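Local coordinates for protein putative sugar ABC transporter (Yersinia enterocolitica subsp. enterocolitica 8081, PDB 5ULB) that probably serves as the periplasmic sugar-binding component of an ABC transporter, and holds a methylseleno analogue of methylthioribose in its pocket, at residues I79-T90 and I101-Q111; D113-D123 and E281-R289. All coordinates share one frame; numbering follows the deposited sequence.

Contact 1: I79-T90 and I101-Q111; sequences IILSQGRDPYST and IAVSVFDTAIQ
Leu-81 and Val-105 lie side by side on one face of a parallel strand pair, CB of Leu-81 resting 3.8 Å from CG1 of Val-105, while on the same face CG1 of Ile-79 meets the CG2 branch of Ile-101. Backbone bonds close this buried part, from Ile-79 N to the O of Ala-102 through to Gln-83 N on the O of Phe-106. That last carbonyl is gripped twice: Thr-108 OG1 donates to it at 2.9 Å from above its plane and itself accepts from Gly-84 N at 3.1 Å, pinning the turns where both strands end. On the other face Ser-82 OG sits in plane at the edge of the Phe-106 ring and donates to OE1 of Gln-83 at 2.6 Å. The Gln-83 chain bends at chi2 (81°), bringing NE2 to 3.3 Å from OD2 of Asp-107, a weak hydrogen bond; both residues line the sugar pocket, and Arg-158 forms a salt bridge with Asp-107. Exposed Asp-86 and Gln-111 form the looser solvent side, anchored by Gln-111 N on Thr-90 OG1 at 2.9 Å (168°); there a water donates to Asp-86 OD1 and Ala-109 O and accepts from Thr-90 OG1. This beta-alpha-beta unit runs through helix 89-98, with strand 21-26 beside strand 78-82, strand 118-122 beside strand 102-106, and helix 61-73 packed on Ile-79 and Leu-81.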
loop_
_atom_site.group_PDB
_atom_site.type_symbol
_atom_site.label_atom_id
_atom_site.label_comp_id
_atom_site.label_asym_id
_atom_site.label_seq_id
_atom_site.Cartn_x
_atom_site.Cartn_y
_atom_site.Cartn_z
ATOM N N ILE A 79 -8.592 -12.161 11.138
ATOM C CA ILE A 79 -8.968 -11.442 9.940
ATOM C C ILE A 79 -8.062 -10.242 9.775
ATOM O O ILE A 79 -7.778 -9.551 10.769
ATOM C CB ILE A 79 -10.444 -11.046 9.965
ATOM C CG1 ILE A 79 -11.372 -12.264 9.845
ATOM C CG2 ILE A 79 -10.773 -10.022 8.858
ATOM C CD1 ILE A 79 -12.837 -12.049 10.015
ATOM N N ILE A 80 -7.631 -10.009 8.572
ATOM C CA ILE A 80 -6.947 -8.767 8.171
ATOM C C ILE A 80 -7.795 -8.080 7.163
ATOM O O ILE A 80 -8.158 -8.686 6.148
ATOM C CB ILE A 80 -5.522 -9.050 7.631
ATOM C CG1 ILE A 80 -4.635 -9.657 8.740
ATOM C CG2 ILE A 80 -4.852 -7.779 7.084
ATOM C CD1 ILE A 80 -3.375 -10.296 8.178
ATOM N N LEU A 81 -8.107 -6.756 7.360
ATOM C CA LEU A 81 -8.755 -5.946 6.365
ATOM C C LEU A 81 -7.811 -4.952 5.775
ATOM O O LEU A 81 -6.938 -4.436 6.474
ATOM C CB LEU A 81 -9.942 -5.201 6.939
ATOM C CG LEU A 81 -11.032 -5.986 7.702
ATOM C CD1 LEU A 81 -12.174 -5.113 8.076
ATOM C CD2 LEU A 81 -11.446 -7.190 6.838
ATOM N N SER A 82 -8.035 -4.597 4.499
ATOM C CA SER A 82 -7.239 -3.577 3.846
ATOM C C SER A 82 -8.149 -2.717 2.984
ATOM O O SER A 82 -8.948 -3.258 2.193
ATOM C CB SER A 82 -6.151 -4.261 3.048
ATOM O OG SER A 82 -5.210 -3.403 2.443
ATOM N N GLN A 83 -8.051 -1.385 3.125
ATOM C CA GLN A 83 -8.831 -0.442 2.385
ATOM C C GLN A 83 -10.332 -0.515 2.628
ATOM O O GLN A 83 -11.146 -0.091 1.807
ATOM C CB GLN A 83 -8.537 -0.424 0.860
ATOM C CG GLN A 83 -7.119 0.159 0.471
ATOM C CD GLN A 83 -6.032 -0.773 0.596
ATOM O OE1 GLN A 83 -6.259 -1.983 0.545
ATOM N NE2 GLN A 83 -4.815 -0.289 0.796
ATOM N N GLY A 84 -10.721 -0.953 3.835
ATOM C CA GLY A 84 -12.154 -0.849 4.234
ATOM C C GLY A 84 -12.560 0.592 4.379
ATOM O O GLY A 84 -11.812 1.398 4.947
ATOM N N ARG A 85 -13.729 0.933 3.850
ATOM C CA ARG A 85 -14.175 2.318 3.802
ATOM C C ARG A 85 -15.257 2.607 4.841
ATOM O O ARG A 85 -15.909 1.709 5.406
ATOM C CB ARG A 85 -14.647 2.688 2.380
ATOM C CG ARG A 85 -13.557 2.643 1.373
ATOM C CD ARG A 85 -14.003 3.023 -0.066
ATOM N NE ARG A 85 -14.819 4.186 -0.060
ATOM C CZ ARG A 85 -15.218 4.723 -1.126
ATOM N NH1 ARG A 85 -15.977 5.831 -1.045
ATOM N NH2 ARG A 85 -14.916 4.078 -2.241
ATOM N N ASP A 86 -15.470 3.890 5.016
ATOM C CA ASP A 86 -16.711 4.339 5.637
ATOM C C ASP A 86 -17.863 4.117 4.666
ATOM O O ASP A 86 -17.678 4.149 3.467
ATOM C CB ASP A 86 -16.589 5.891 5.896
ATOM C CG ASP A 86 -15.842 6.239 7.221
ATOM O OD1 ASP A 86 -16.119 5.566 8.249
ATOM O OD2 ASP A 86 -15.083 7.218 7.154
ATOM N N PRO A 87 -19.050 3.889 5.176
ATOM C CA PRO A 87 -19.477 4.003 6.600
ATOM C C PRO A 87 -19.410 2.714 7.351
ATOM O O PRO A 87 -19.627 2.706 8.589
ATOM C CB PRO A 87 -20.972 4.358 6.460
ATOM C CG PRO A 87 -21.392 3.675 5.235
ATOM C CD PRO A 87 -20.217 3.827 4.253
ATOM N N TYR A 88 -19.126 1.623 6.655
ATOM C CA TYR A 88 -19.411 0.293 7.250
ATOM C C TYR A 88 -18.265 -0.347 8.105
ATOM O O TYR A 88 -18.529 -1.332 8.831
ATOM C CB TYR A 88 -19.840 -0.685 6.112
ATOM C CG TYR A 88 -18.750 -0.727 5.039
ATOM C CD1 TYR A 88 -17.641 -1.491 5.220
ATOM C CD2 TYR A 88 -18.851 0.084 3.850
ATOM C CE1 TYR A 88 -16.629 -1.549 4.270
ATOM C CE2 TYR A 88 -17.835 0.082 2.928
ATOM C CZ TYR A 88 -16.687 -0.762 3.126
ATOM O OH TYR A 88 -15.668 -0.718 2.229
ATOM N N SER A 89 -17.035 0.124 7.912
ATOM C CA SER A 89 -15.940 -0.635 8.455
ATOM C C SER A 89 -15.892 -0.701 9.964
ATOM O O SER A 89 -15.523 -1.734 10.545
ATOM C CB SER A 89 -14.552 -0.215 7.901
ATOM O OG SER A 89 -14.448 -0.528 6.532
ATOM N N THR A 90 -16.295 0.399 10.612
ATOM C CA THR A 90 -16.260 0.351 12.072
ATOM C C THR A 90 -17.165 -0.731 12.639
ATOM O O THR A 90 -16.754 -1.428 13.561
ATOM C CB THR A 90 -16.634 1.737 12.608
ATOM O OG1 THR A 90 -15.679 2.731 12.185
ATOM C CG2 THR A 90 -16.675 1.802 14.084
ATOM N N ILE A 101 -12.627 -12.981 17.179
ATOM C CA ILE A 101 -11.684 -13.192 16.060
ATOM C C ILE A 101 -10.590 -12.085 16.170
ATOM O O ILE A 101 -10.917 -10.905 16.290
ATOM C CB ILE A 101 -12.447 -13.118 14.754
ATOM C CG1 ILE A 101 -13.521 -14.269 14.663
ATOM C CG2 ILE A 101 -11.500 -13.180 13.530
ATOM C CD1 ILE A 101 -14.398 -14.093 13.435
ATOM N N ALA A 102 -9.366 -12.496 16.160
ATOM C CA ALA A 102 -8.244 -11.527 16.189
ATOM C C ALA A 102 -8.243 -10.702 14.900
ATOM O O ALA A 102 -8.501 -11.244 13.800
ATOM C CB ALA A 102 -6.912 -12.277 16.299
ATOM N N VAL A 103 -7.903 -9.367 15.013
ATOM C CA VAL A 103 -8.038 -8.539 13.848
ATOM C C VAL A 103 -6.986 -7.427 13.822
ATOM O O VAL A 103 -6.769 -6.757 14.863
ATOM C CB VAL A 103 -9.467 -7.995 13.671
ATOM C CG1 VAL A 103 -9.984 -7.335 14.959
ATOM C CG2 VAL A 103 -9.640 -7.125 12.447
ATOM N N SER A 104 -6.409 -7.217 12.642
ATOM C CA SER A 104 -5.609 -6.053 12.363
ATOM C C SER A 104 -6.133 -5.481 11.030
ATOM O O SER A 104 -6.542 -6.249 10.142
ATOM C CB SER A 104 -4.124 -6.397 12.259
ATOM O OG SER A 104 -3.298 -5.294 12.084
ATOM N N VAL A 105 -6.069 -4.141 10.852
ATOM C CA VAL A 105 -6.507 -3.536 9.685
ATOM C C VAL A 105 -5.440 -2.601 9.137
ATOM O O VAL A 105 -4.591 -2.098 9.861
ATOM C CB VAL A 105 -7.858 -2.833 9.787
ATOM C CG1 VAL A 105 -8.950 -3.830 10.289
ATOM C CG2 VAL A 105 -7.806 -1.602 10.669
ATOM N N PHE A 106 -5.480 -2.424 7.806
ATOM C CA PHE A 106 -4.549 -1.556 7.080
ATOM C C PHE A 106 -5.346 -0.594 6.213
ATOM O O PHE A 106 -6.255 -1.027 5.489
ATOM C CB PHE A 106 -3.601 -2.357 6.235
ATOM C CG PHE A 106 -2.678 -1.511 5.391
ATOM C CD1 PHE A 106 -1.721 -0.653 5.977
ATOM C CD2 PHE A 106 -2.798 -1.499 4.060
ATOM C CE1 PHE A 106 -0.978 0.166 5.171
ATOM C CE2 PHE A 106 -2.013 -0.668 3.279
ATOM C CZ PHE A 106 -1.139 0.232 3.810
ATOM N N ASP A 107 -5.073 0.700 6.275
ATOM C CA ASP A 107 -5.737 1.701 5.446
ATOM C C ASP A 107 -7.246 1.584 5.492
ATOM O O ASP A 107 -7.893 1.798 4.442
ATOM C CB ASP A 107 -5.233 1.573 3.983
ATOM C CG ASP A 107 -3.970 2.344 3.730
ATOM O OD1 ASP A 107 -3.473 3.092 4.614
ATOM O OD2 ASP A 107 -3.486 2.211 2.528
ATOM N N THR A 108 -7.754 1.377 6.679
ATOM C CA THR A 108 -9.176 1.146 6.883
ATOM C C THR A 108 -9.764 2.226 7.759
ATOM O O THR A 108 -9.132 2.680 8.704
ATOM C CB THR A 108 -9.397 -0.295 7.445
ATOM O OG1 THR A 108 -8.995 -1.221 6.428
ATOM C CG2 THR A 108 -10.819 -0.593 7.850
ATOM N N ALA A 109 -10.970 2.671 7.433
ATOM C CA ALA A 109 -11.622 3.720 8.175
ATOM C C ALA A 109 -12.256 3.222 9.419
ATOM O O ALA A 109 -13.222 2.451 9.360
ATOM C CB ALA A 109 -12.672 4.358 7.262
ATOM N N ILE A 110 -11.738 3.635 10.558
ATOM C CA ILE A 110 -12.178 3.216 11.867
ATOM C C ILE A 110 -12.455 4.457 12.751
ATOM O O ILE A 110 -11.611 5.300 12.865
ATOM C CB ILE A 110 -11.254 2.306 12.583
ATOM C CG1 ILE A 110 -10.954 1.032 11.721
ATOM C CG2 ILE A 110 -11.732 1.976 13.967
ATOM C CD1 ILE A 110 -12.109 0.075 11.639
ATOM N N GLN A 111 -13.671 4.556 13.274
ATOM C CA GLN A 111 -14.010 5.628 14.186
ATOM C C GLN A 111 -13.901 5.143 15.628
ATOM O O GLN A 111 -14.486 4.125 15.984
ATOM C CB GLN A 111 -15.460 5.999 13.969
ATOM C CG GLN A 111 -15.591 6.535 12.503
ATOM C CD GLN A 111 -16.986 6.530 12.030
ATOM O OE1 GLN A 111 -17.837 7.294 12.526
ATOM N NE2 GLN A 111 -17.270 5.632 11.099
HETATM O O HOH W 1 -15.994 3.055 9.327
#

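Contact 2: D113-D123 and E281-R289; sequences DIPGLTVTQQD and ETPASYEFR
The Phe-288 ring turns its edge to strand 118-122: Thr-120 OG1, hydrogen-bonded to Val-105 O and Asn-269 ND2, lies in the ring plane, 3.9 Å from CE2, and the O of Gln-121 also stands near that plane, 3.5 Å from CD2. One face of this ring takes CE2 of Tyr-286, offset toward the rim, and CE1 of Phe-288 in turn lies in plane at the edge of the tyrosine ring. At the C-terminal end of the pair the carboxylates of Asp-123 and Glu-287 stack with planes 16° apart; OD2 of Asp-123 is 3.6 Å from OE1 of Glu-287. The two charges would probably repel, but Asp-123 N-caps a helix, its OD1 accepting from Ser-126 N, which would tend to offset the charge there. Gln-121 and Ser-285 are each modelled in two conformers, so the approach of Gln-121 NE2 to Ser-285 OG, 3.0 Å in one of them, is an uncertain bond. The parallel strands themselves are tied from Val-119 N on the O of Ala-284 to Phe-288 N on the O of Gln-121. Near the start of the pair Thr-118 OG1 donates to the O of Pro-283 at 2.7 Å. Strand 285-294 thus returns from late in the chain to the sheet of the early part, consistent with a periplasmic binding protein fold, and Gln-122 lines the sugar pocket. Strand 102-106 flanks strand 118-122, strand 254-259 runs antiparallel beside strand 285-294, and helix 262-278 covers the face carrying Thr-120 and Phe-288.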
loop_
_atom_site.group_PDB
_atom_site.type_symbol
_atom_site.label_atom_id
_atom_site.label_comp_id
_atom_site.label_asym_id
_atom_site.label_seq_id
_atom_site.Cartn_x
_atom_site.Cartn_y
_atom_site.Cartn_z
ATOM N N ASP A 113 -12.085 3.917 19.309
ATOM C CA ASP A 113 -11.067 3.003 19.800
ATOM C C ASP A 113 -11.864 1.719 19.977
ATOM O O ASP A 113 -12.791 1.645 20.762
ATOM C CB ASP A 113 -10.526 3.415 21.180
ATOM C CG ASP A 113 -9.662 2.286 21.827
ATOM O OD1 ASP A 113 -8.413 2.098 21.499
ATOM O OD2 ASP A 113 -10.275 1.559 22.669
ATOM N N ILE A 114 -11.471 0.715 19.241
ATOM C CA ILE A 114 -12.000 -0.599 19.355
ATOM C C ILE A 114 -10.983 -1.455 20.169
ATOM O O ILE A 114 -9.904 -1.807 19.643
ATOM C CB ILE A 114 -12.285 -1.217 17.970
ATOM C CG1 ILE A 114 -13.328 -0.362 17.227
ATOM C CG2 ILE A 114 -12.784 -2.620 18.137
ATOM C CD1 ILE A 114 -13.573 -0.794 15.813
ATOM N N PRO A 115 -11.369 -1.932 21.329
ATOM C CA PRO A 115 -10.361 -2.672 22.106
ATOM C C PRO A 115 -10.002 -4.001 21.375
ATOM O O PRO A 115 -10.858 -4.692 20.928
ATOM C CB PRO A 115 -11.042 -2.933 23.444
ATOM C CG PRO A 115 -12.111 -1.835 23.538
ATOM C CD PRO A 115 -12.542 -1.509 22.123
ATOM N N GLY A 116 -8.699 -4.308 21.298
ATOM C CA GLY A 116 -8.227 -5.447 20.584
ATOM C C GLY A 116 -7.821 -5.284 19.176
ATOM O O GLY A 116 -7.078 -6.147 18.639
ATOM N N LEU A 117 -8.199 -4.150 18.579
ATOM C CA LEU A 117 -7.838 -3.837 17.186
ATOM C C LEU A 117 -6.459 -3.159 17.163
ATOM O O LEU A 117 -6.190 -2.312 17.998
ATOM C CB LEU A 117 -8.912 -2.892 16.627
ATOM C CG LEU A 117 -8.646 -2.472 15.190
ATOM C CD1 LEU A 117 -8.650 -3.633 14.209
ATOM C CD2 LEU A 117 -9.665 -1.436 14.804
ATOM N N THR A 118 -5.656 -3.532 16.166
ATOM C CA THR A 118 -4.619 -2.636 15.737
ATOM C C THR A 118 -4.982 -2.025 14.404
ATOM O O THR A 118 -5.291 -2.766 13.453
ATOM C CB THR A 118 -3.224 -3.331 15.628
ATOM O OG1 THR A 118 -2.897 -3.980 16.836
ATOM C CG2 THR A 118 -2.129 -2.376 15.204
ATOM N N VAL A 119 -4.839 -0.680 14.258
ATOM C CA VAL A 119 -4.987 -0.005 13.019
ATOM C C VAL A 119 -3.623 0.343 12.474
ATOM O O VAL A 119 -2.777 0.894 13.200
ATOM C CB VAL A 119 -5.893 1.224 13.101
ATOM C CG1 VAL A 119 -7.296 0.866 13.605
ATOM C CG2 VAL A 119 -5.293 2.311 13.943
ATOM N N THR A 120 -3.357 0.008 11.222
ATOM C CA THR A 120 -2.107 0.272 10.620
ATOM C C THR A 120 -2.253 1.124 9.384
ATOM O O THR A 120 -3.292 1.102 8.715
ATOM C CB THR A 120 -1.296 -0.997 10.311
ATOM O OG1 THR A 120 -1.786 -1.698 9.165
ATOM C CG2 THR A 120 -1.206 -2.011 11.488
ATOM N N GLN A 121 -1.211 1.921 9.081
ATOM C CA GLN A 121 -1.224 2.820 7.948
ATOM C C GLN A 121 0.187 3.228 7.629
ATOM O O GLN A 121 1.080 3.052 8.446
ATOM C CB GLN A 121 -2.095 4.033 8.191
ATOM C CG GLN A 121 -1.815 4.759 9.506
ATOM C CD GLN A 121 -2.409 4.123 10.801
ATOM O OE1 GLN A 121 -3.455 3.492 10.736
ATOM N NE2 GLN A 121 -1.664 4.138 11.892
ATOM N N GLN A 122 0.392 3.775 6.445
ATOM C CA GLN A 122 1.640 4.439 6.134
ATOM C C GLN A 122 1.546 5.861 6.636
ATOM O O GLN A 122 0.511 6.344 7.025
ATOM C CB GLN A 122 1.912 4.385 4.600
ATOM C CG GLN A 122 1.984 2.949 4.043
ATOM C CD GLN A 122 1.779 2.813 2.577
ATOM O OE1 GLN A 122 2.727 2.364 1.839
ATOM N NE2 GLN A 122 0.645 3.186 2.109
ATOM N N ASP A 123 2.691 6.565 6.625
ATOM C CA ASP A 123 2.709 8.007 6.970
ATOM C C ASP A 123 2.362 8.761 5.732
ATOM O O ASP A 123 3.227 9.195 4.966
ATOM C CB ASP A 123 4.132 8.368 7.498
ATOM C CG ASP A 123 4.213 9.803 7.957
ATOM O OD1 ASP A 123 3.277 10.613 7.697
ATOM O OD2 ASP A 123 5.228 10.117 8.619
ATOM N N GLU A 281 0.520 -8.634 24.019
ATOM C CA GLU A 281 0.123 -7.249 23.823
ATOM C C GLU A 281 0.443 -6.758 22.439
ATOM O O GLU A 281 1.552 -7.046 21.941
ATOM C CB GLU A 281 0.811 -6.377 24.874
ATOM C CG GLU A 281 0.523 -4.891 24.764
ATOM C CD GLU A 281 1.288 -4.040 25.784
ATOM O OE1 GLU A 281 2.178 -4.607 26.502
ATOM O OE2 GLU A 281 0.936 -2.863 25.868
ATOM N N THR A 282 -0.466 -6.021 21.844
ATOM C CA THR A 282 -0.284 -5.328 20.570
ATOM C C THR A 282 -0.855 -3.923 20.672
ATOM O O THR A 282 -1.734 -3.667 21.441
ATOM C CB THR A 282 -1.028 -6.096 19.430
ATOM O OG1 THR A 282 -2.393 -6.303 19.762
ATOM C CG2 THR A 282 -0.283 -7.393 19.074
ATOM N N PRO A 283 -0.256 -2.966 19.959
ATOM C CA PRO A 283 -0.613 -1.579 20.125
ATOM C C PRO A 283 -1.911 -1.247 19.441
ATOM O O PRO A 283 -2.370 -1.961 18.524
ATOM C CB PRO A 283 0.525 -0.850 19.441
ATOM C CG PRO A 283 1.027 -1.787 18.416
ATOM C CD PRO A 283 0.846 -3.156 19.024
ATOM N N ALA A 284 -2.522 -0.143 19.781
ATOM C CA ALA A 284 -3.718 0.352 19.144
ATOM C C ALA A 284 -3.482 0.783 17.684
ATOM O O ALA A 284 -4.360 0.600 16.824
ATOM C CB ALA A 284 -4.269 1.547 19.936
ATOM N N SER A 285 -2.268 1.273 17.428
ATOM C CA SER A 285 -1.947 1.851 16.138
ATOM C C SER A 285 -0.493 1.520 15.801
ATOM O O SER A 285 0.367 1.452 16.679
ATOM C CB SER A 285 -2.213 3.398 16.107
ATOM O OG SER A 285 -1.991 4.001 14.837
ATOM N N TYR A 286 -0.215 1.494 14.509
ATOM C CA TYR A 286 1.140 1.344 14.054
ATOM C C TYR A 286 1.283 1.995 12.653
ATOM O O TYR A 286 0.428 1.833 11.771
ATOM C CB TYR A 286 1.547 -0.164 13.925
ATOM C CG TYR A 286 2.912 -0.449 13.430
ATOM C CD1 TYR A 286 4.036 -0.249 14.247
ATOM C CD2 TYR A 286 3.192 -0.768 12.081
ATOM C CE1 TYR A 286 5.298 -0.473 13.821
ATOM C CE2 TYR A 286 4.457 -0.945 11.696
ATOM C CZ TYR A 286 5.510 -0.853 12.551
ATOM O OH TYR A 286 6.764 -1.072 12.085
ATOM N N GLU A 287 2.402 2.698 12.479
ATOM C CA GLU A 287 2.663 3.415 11.235
ATOM C C GLU A 287 3.937 2.909 10.565
ATOM O O GLU A 287 5.000 2.824 11.210
ATOM C CB GLU A 287 2.796 4.916 11.507
ATOM C CG GLU A 287 2.847 5.764 10.312
ATOM C CD GLU A 287 2.815 7.261 10.640
ATOM O OE1 GLU A 287 3.871 7.809 10.964
ATOM O OE2 GLU A 287 1.713 7.827 10.487
ATOM N N PHE A 288 3.887 2.617 9.248
ATOM C CA PHE A 288 5.039 2.215 8.527
ATOM C C PHE A 288 5.803 3.437 8.020
ATOM O O PHE A 288 5.202 4.397 7.642
ATOM C CB PHE A 288 4.613 1.385 7.273
ATOM C CG PHE A 288 3.930 0.108 7.651
ATOM C CD1 PHE A 288 4.647 -1.036 7.867
ATOM C CD2 PHE A 288 2.571 0.016 7.756
ATOM C CE1 PHE A 288 4.018 -2.234 8.250
ATOM C CE2 PHE A 288 1.887 -1.189 8.127
ATOM C CZ PHE A 288 2.646 -2.300 8.405
ATOM N N ARG A 289 7.097 3.305 7.907
ATOM C CA ARG A 289 7.985 4.392 7.373
ATOM C C ARG A 289 8.406 4.108 5.949
ATOM O O ARG A 289 8.824 2.957 5.626
ATOM C CB ARG A 289 9.261 4.514 8.291
ATOM C CG ARG A 289 8.922 4.994 9.672
ATOM C CD ARG A 289 10.101 5.516 10.482
ATOM N NE ARG A 289 9.671 5.372 11.893
ATOM C CZ ARG A 289 9.959 4.302 12.571
ATOM N NH1 ARG A 289 10.715 3.441 11.944
ATOM N NH2 ARG A 289 9.575 4.128 13.794
HETATM O O HOH W 2 -4.551 -4.057 20.187
HETATM O O HOH W 3 5.038 5.758 5.436
#

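How the contacts relate
Contacts 1 and 2 are consecutive strips of one mixed sheet, their centres about 11 Å apart, and they meet where strand 102-106 lies beside strand 118-122. Val-105 makes the join with probable backbone hydrogen bonds, its O to Thr-120 N at 2.8 Å and its N to Thr-118 O at 3.0 Å; beside them Phe-106 CD1 packs on Thr-120 OG1 at 3.4 Å. The C-terminal ends of these strands converge on the ligand. Contact 1 brings the side chain of Asp-107 to about 2 Å from the sugar at its nearest atoms, and contact 2 brings Gln-122, which hydrogen-bonds sugar O2 through NE2, to about 3 Å.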